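Local coordinates for protein cellulose 1,4-beta-cellobiosidase (Clostridium thermocellum, PDB 3ZQX) that belongs to a cellulosomal cellobiohydrolase that releases cellobiose from cellulose, here as its family 3b carbohydrate-binding module, a family that typically binds cellulose, at residues G21-L35 with D85-F99. The protein carries 1 engineered substitution. Sequence-based numbering, arbitrary orientation.
Sequences GKFNIVNTGNRDYSL and DVKLPAGGQTGEIQF
With CG set between its backbone N and carbonyl carbon (chi1 73°), the Phe99 ring folds back over Gly21 and meets Phe23, whose own CG lies anti to its carbonyl carbon (chi1 -52°). The two rings form an offset stack, centroids 4.0 Å apart and planes at 3°, with Phe23 CZ over one face of Phe99 and the backbone N of Gly21 over the opposite face. Beside them the antiparallel strands 21-27 and 97-99 pair through Gly21 with Phe99 and Phe23 with Ile97. On the other side of the sheet Lys22, extended alongside Glu96, forms a salt bridge from NZ to Glu96 OE1 (2.8 Å), while Gln98 NE2 reaches the same oxygen from the opposite face of the carboxylate.

Beyond Phe23 the register slips by one residue, and the Thr94 side chain bridges the slip: its OG1 stands in for a backbone carbonyl, accepting from Ile25 N (3.0 Å) and donating to Gly95 O, while its N donates to Ile25 O. Asn24 ND2 hydrogen-bonds Gln93 OE1 (3.0 Å), which lies in the Asn24 amide plane, and also Gln6 OE1.

Asn27 ties the two loops together, its amide fixed at both ends. ND2 bonds Arg31 O and Leu88 O (3.2 Å), which receives Tyr33 N from the opposite face and so joins loop to strand pair; OD1 closes an Asx turn onto Gly29 N. Asp32 OD1 accepts from Ala90 N (2.8 Å) in the type II turn Pro89-Gly92. Ser34 OG donates to Asp85 OD1 (2.6 Å), which Lys87 NZ also grips, steadying that carboxylate.

Within the CBM3 beta-sandwich, strand 15-27 runs between strands 3-9 and 97-103, the short pair 33-34/87-88 lies near one end, and Phe23, Ile25 and Leu35 pack against strands 38-43 and 78-83 of the facing sheet.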
loop_
_atom_site.group_PDB
_atom_site.type_symbol
_atom_site.label_atom_id
_atom_site.label_comp_id
_atom_site.label_asym_id
_atom_site.label_seq_id
_atom_site.Cartn_x
_atom_site.Cartn_y
_atom_site.Cartn_z
ATOM N N GLY A 21 7.541 4.580 -1.642
ATOM C CA GLY A 21 7.027 5.296 -0.498
ATOM C C GLY A 21 7.022 4.383 0.700
ATOM O O GLY A 21 7.744 3.379 0.724
ATOM N N LYS A 22 6.260 4.757 1.720
ATOM C CA LYS A 22 6.088 3.908 2.885
ATOM C C LYS A 22 4.644 3.922 3.323
ATOM O O LYS A 22 3.943 4.921 3.156
ATOM C CB LYS A 22 6.959 4.374 4.057
ATOM C CG LYS A 22 8.434 4.559 3.731
ATOM C CD LYS A 22 9.248 4.892 4.974
ATOM C CE LYS A 22 10.711 5.108 4.629
ATOM N NZ LYS A 22 11.539 5.274 5.858
ATOM N N PHE A 23 4.226 2.806 3.916
ATOM C CA PHE A 23 2.942 2.702 4.597
ATOM C C PHE A 23 3.177 2.461 6.085
ATOM O O PHE A 23 4.259 2.049 6.499
ATOM C CB PHE A 23 2.106 1.511 4.101
ATOM C CG PHE A 23 1.922 1.447 2.611
ATOM C CD1 PHE A 23 1.320 2.482 1.918
ATOM C CD2 PHE A 23 2.321 0.325 1.904
ATOM C CE1 PHE A 23 1.142 2.402 0.538
ATOM C CE2 PHE A 23 2.147 0.240 0.534
ATOM C CZ PHE A 23 1.554 1.279 -0.146
ATOM N N ASN A 24 2.168 2.758 6.892
ATOM C CA ASN A 24 2.147 2.333 8.282
ATOM C C ASN A 24 0.708 1.983 8.594
ATOM O O ASN A 24 -0.166 2.826 8.401
ATOM C CB ASN A 24 2.636 3.484 9.168
ATOM C CG ASN A 24 2.660 3.139 10.638
ATOM O OD1 ASN A 24 2.844 1.978 11.018
ATOM N ND2 ASN A 24 2.470 4.152 11.483
ATOM N N ILE A 25 0.452 0.774 9.089
ATOM C CA ILE A 25 -0.903 0.389 9.458
ATOM C C ILE A 25 -1.038 0.515 10.965
ATOM O O ILE A 25 -0.294 -0.110 11.714
ATOM C CB ILE A 25 -1.248 -1.040 9.002
ATOM C CG1 ILE A 25 -1.194 -1.127 7.473
ATOM C CG2 ILE A 25 -2.627 -1.439 9.525
ATOM C CD1 ILE A 25 -1.294 -2.538 6.941
ATOM N N VAL A 26 -1.984 1.343 11.399
ATOM C CA VAL A 26 -2.152 1.656 12.815
ATOM C C VAL A 26 -3.496 1.123 13.277
ATOM O O VAL A 26 -4.515 1.394 12.645
ATOM C CB VAL A 26 -2.096 3.179 13.048
ATOM C CG1 VAL A 26 -2.234 3.487 14.526
ATOM C CG2 VAL A 26 -0.794 3.764 12.499
ATOM N N ASN A 27 -3.508 0.353 14.366
ATOM C CA ASN A 27 -4.761 -0.171 14.873
ATOM C C ASN A 27 -5.235 0.779 15.955
ATOM O O ASN A 27 -4.784 0.714 17.100
ATOM C CB ASN A 27 -4.502 -1.561 15.453
ATOM C CG ASN A 27 -5.768 -2.259 15.848
ATOM O OD1 ASN A 27 -6.830 -1.644 15.912
ATOM N ND2 ASN A 27 -5.674 -3.558 16.111
ATOM N N THR A 28 -6.234 1.588 15.612
ATOM C CA THR A 28 -6.721 2.628 16.511
ATOM C C THR A 28 -7.926 2.163 17.304
ATOM O O THR A 28 -8.437 2.902 18.144
ATOM C CB THR A 28 -7.124 3.925 15.762
ATOM O OG1 THR A 28 -8.301 3.690 14.977
ATOM C CG2 THR A 28 -5.998 4.421 14.876
ATOM N N GLY A 29 -8.375 0.938 17.040
ATOM C CA GLY A 29 -9.552 0.397 17.693
ATOM C C GLY A 29 -9.216 -0.411 18.928
ATOM O O GLY A 29 -8.072 -0.421 19.394
ATOM N N ASN A 30 -10.233 -1.052 19.488
ATOM C CA ASN A 30 -10.076 -1.837 20.701
ATOM C C ASN A 30 -9.918 -3.343 20.502
ATOM O O ASN A 30 -9.944 -4.095 21.471
ATOM C CB ASN A 30 -11.148 -1.500 21.735
ATOM C CG ASN A 30 -12.554 -1.779 21.243
ATOM O OD1 ASN A 30 -12.754 -2.493 20.261
ATOM N ND2 ASN A 30 -13.538 -1.210 21.928
ATOM N N ARG A 31 -9.811 -3.770 19.250
ATOM C CA ARG A 31 -9.705 -5.188 18.911
ATOM C C ARG A 31 -8.322 -5.527 18.371
ATOM O O ARG A 31 -7.858 -4.893 17.429
ATOM C CB ARG A 31 -10.744 -5.554 17.842
ATOM C CG ARG A 31 -12.176 -5.328 18.294
ATOM C CD ARG A 31 -13.171 -5.434 17.150
ATOM N NE ARG A 31 -12.932 -4.410 16.143
ATOM C CZ ARG A 31 -13.479 -3.200 16.151
ATOM N NH1 ARG A 31 -14.336 -2.859 17.095
ATOM N NH2 ARG A 31 -13.181 -2.336 15.190
ATOM N N ASP A 32 -7.665 -6.531 18.941
ATOM C CA ASP A 32 -6.459 -7.068 18.325
ATOM C C ASP A 32 -6.855 -7.793 17.038
ATOM O O ASP A 32 -7.954 -8.357 16.944
ATOM C CB ASP A 32 -5.800 -8.123 19.210
ATOM C CG ASP A 32 -5.267 -7.586 20.529
ATOM O OD1 ASP A 32 -5.297 -6.373 20.809
ATOM O OD2 ASP A 32 -4.789 -8.432 21.306
ATOM N N TYR A 33 -5.947 -7.816 16.070
ATOM C CA TYR A 33 -6.164 -8.569 14.842
ATOM C C TYR A 33 -4.957 -9.412 14.492
ATOM O O TYR A 33 -3.856 -9.190 15.010
ATOM C CB TYR A 33 -6.402 -7.626 13.665
ATOM C CG TYR A 33 -7.632 -6.774 13.771
ATOM C CD1 TYR A 33 -8.885 -7.345 13.944
ATOM C CD2 TYR A 33 -7.545 -5.396 13.672
ATOM C CE1 TYR A 33 -10.015 -6.576 14.027
ATOM C CE2 TYR A 33 -8.675 -4.607 13.747
ATOM C CZ TYR A 33 -9.909 -5.208 13.919
ATOM O OH TYR A 33 -11.056 -4.450 13.983
ATOM N N SER A 34 -5.163 -10.358 13.584
ATOM C CA SER A 34 -4.067 -10.852 12.771
ATOM C C SER A 34 -4.049 -10.097 11.446
ATOM O O SER A 34 -5.095 -9.928 10.807
ATOM C CB SER A 34 -4.212 -12.334 12.475
ATOM O OG SER A 34 -3.192 -12.714 11.569
ATOM N N LEU A 35 -2.868 -9.659 11.031
ATOM C CA LEU A 35 -2.715 -9.051 9.729
ATOM C C LEU A 35 -3.119 -9.989 8.596
ATOM O O LEU A 35 -3.385 -9.523 7.488
ATOM C CB LEU A 35 -1.288 -8.543 9.531
ATOM C CG LEU A 35 -0.993 -7.243 10.278
ATOM C CD1 LEU A 35 0.499 -7.072 10.496
ATOM C CD2 LEU A 35 -1.552 -6.059 9.505
ATOM N N ASP A 85 0.438 -14.531 9.275
ATOM C CA ASP A 85 -0.324 -14.358 10.506
ATOM C C ASP A 85 0.649 -13.713 11.488
ATOM O O ASP A 85 1.275 -14.364 12.323
ATOM C CB ASP A 85 -0.718 -15.781 10.991
ATOM C CG ASP A 85 -1.562 -15.789 12.258
ATOM O OD1 ASP A 85 -2.020 -14.730 12.708
ATOM O OD2 ASP A 85 -1.782 -16.888 12.809
ATOM N N VAL A 86 0.547 -12.388 11.519
ATOM C CA VAL A 86 1.346 -11.516 12.364
ATOM C C VAL A 86 0.317 -10.732 13.134
ATOM O O VAL A 86 -0.559 -10.101 12.541
ATOM C CB VAL A 86 2.250 -10.545 11.570
ATOM C CG1 VAL A 86 2.892 -9.531 12.510
ATOM C CG2 VAL A 86 3.322 -11.314 10.811
ATOM N N LYS A 87 0.395 -10.803 14.452
ATOM C CA LYS A 87 -0.590 -10.161 15.290
ATOM C C LYS A 87 -0.319 -8.663 15.365
ATOM O O LYS A 87 0.835 -8.225 15.509
ATOM C CB LYS A 87 -0.579 -10.790 16.692
ATOM C CG LYS A 87 -0.556 -12.329 16.706
ATOM C CD LYS A 87 -1.714 -12.943 15.931
ATOM C CE LYS A 87 -1.759 -14.459 16.124
ATOM N NZ LYS A 87 -2.881 -15.089 15.365
ATOM N N LEU A 88 -1.399 -7.893 15.279
ATOM C CA LEU A 88 -1.392 -6.439 15.355
ATOM C C LEU A 88 -2.336 -6.017 16.480
ATOM O O LEU A 88 -3.561 -6.011 16.296
ATOM C CB LEU A 88 -1.841 -5.822 14.032
ATOM C CG LEU A 88 -1.947 -4.296 14.041
ATOM C CD1 LEU A 88 -0.574 -3.661 14.246
ATOM C CD2 LEU A 88 -2.604 -3.793 12.767
ATOM N N PRO A 89 -1.796 -5.767 17.676
ATOM C CA PRO A 89 -2.681 -5.489 18.809
ATOM C C PRO A 89 -3.402 -4.147 18.709
ATOM O O PRO A 89 -2.948 -3.218 18.037
ATOM C CB PRO A 89 -1.715 -5.467 19.995
ATOM C CG PRO A 89 -0.432 -4.995 19.402
ATOM C CD PRO A 89 -0.374 -5.676 18.054
ATOM N N ALA A 90 -4.526 -4.060 19.406
ATOM C CA ALA A 90 -5.214 -2.798 19.602
ATOM C C ALA A 90 -4.222 -1.773 20.126
ATOM O O ALA A 90 -3.469 -2.036 21.066
ATOM C CB ALA A 90 -6.358 -2.979 20.595
ATOM N N GLY A 91 -4.225 -0.605 19.496
ATOM C CA GLY A 91 -3.326 0.472 19.859
ATOM C C GLY A 91 -1.954 0.377 19.214
ATOM O O GLY A 91 -1.167 1.321 19.305
ATOM N N GLY A 92 -1.653 -0.745 18.565
ATOM C CA GLY A 92 -0.339 -0.952 17.986
ATOM C C GLY A 92 -0.257 -0.523 16.540
ATOM O O GLY A 92 -1.228 -0.055 15.955
ATOM N N GLN A 93 0.919 -0.695 15.956
ATOM C CA GLN A 93 1.114 -0.359 14.558
ATOM C C GLN A 93 2.154 -1.286 13.965
ATOM O O GLN A 93 2.964 -1.874 14.688
ATOM C CB GLN A 93 1.562 1.092 14.400
ATOM C CG GLN A 93 2.875 1.415 15.074
ATOM C CD GLN A 93 3.379 2.789 14.681
ATOM O OE1 GLN A 93 2.590 3.693 14.397
ATOM N NE2 GLN A 93 4.695 2.945 14.625
ATOM N N THR A 94 2.153 -1.400 12.643
ATOM C CA THR A 94 3.184 -2.168 11.972
ATOM C C THR A 94 4.537 -1.477 12.030
ATOM O O THR A 94 5.575 -2.137 12.024
ATOM C CB THR A 94 2.839 -2.402 10.486
ATOM O OG1 THR A 94 2.594 -1.146 9.830
ATOM C CG2 THR A 94 1.616 -3.278 10.350
ATOM N N GLY A 95 4.529 -0.150 12.100
ATOM C CA GLY A 95 5.711 0.611 11.751
ATOM C C GLY A 95 5.853 0.654 10.242
ATOM O O GLY A 95 5.028 0.112 9.500
ATOM N N GLU A 96 6.910 1.299 9.773
ATOM C CA GLU A 96 7.055 1.523 8.348
ATOM C C GLU A 96 7.040 0.231 7.547
ATOM O O GLU A 96 7.670 -0.771 7.921
ATOM C CB GLU A 96 8.334 2.308 8.056
ATOM C CG GLU A 96 9.615 1.569 8.409
ATOM C CD GLU A 96 10.856 2.357 8.065
ATOM O OE1 GLU A 96 11.035 2.717 6.888
ATOM O OE2 GLU A 96 11.674 2.608 8.977
ATOM N N ILE A 97 6.288 0.258 6.450
ATOM C CA ILE A 97 6.392 -0.773 5.436
ATOM C C ILE A 97 6.900 -0.051 4.201
ATOM O O ILE A 97 6.143 0.642 3.513
ATOM C CB ILE A 97 5.016 -1.414 5.142
ATOM C CG1 ILE A 97 4.383 -1.956 6.432
ATOM C CG2 ILE A 97 5.162 -2.506 4.094
ATOM C CD1 ILE A 97 2.941 -2.427 6.260
ATOM N N GLN A 98 8.173 -0.244 3.887
ATOM C CA GLN A 98 8.719 0.387 2.699
ATOM C C GLN A 98 8.152 -0.326 1.490
ATOM O O GLN A 98 7.941 -1.546 1.516
ATOM C CB GLN A 98 10.239 0.312 2.709
ATOM C CG GLN A 98 10.836 1.124 3.836
ATOM C CD GLN A 98 12.345 1.182 3.821
ATOM O OE1 GLN A 98 12.999 0.798 2.844
ATOM N NE2 GLN A 98 12.912 1.681 4.907
ATOM N N PHE A 99 7.885 0.424 0.427
ATOM C CA PHE A 99 7.450 -0.220 -0.799
ATOM C C PHE A 99 8.069 0.392 -2.026
ATOM O O PHE A 99 8.219 1.619 -2.121
ATOM C CB PHE A 99 5.910 -0.277 -0.926
ATOM C CG PHE A 99 5.234 1.042 -1.237
ATOM C CD1 PHE A 99 4.958 1.964 -0.234
ATOM C CD2 PHE A 99 4.809 1.322 -2.533
ATOM C CE1 PHE A 99 4.313 3.154 -0.528
ATOM C CE2 PHE A 99 4.152 2.502 -2.826
ATOM C CZ PHE A 99 3.905 3.418 -1.826
#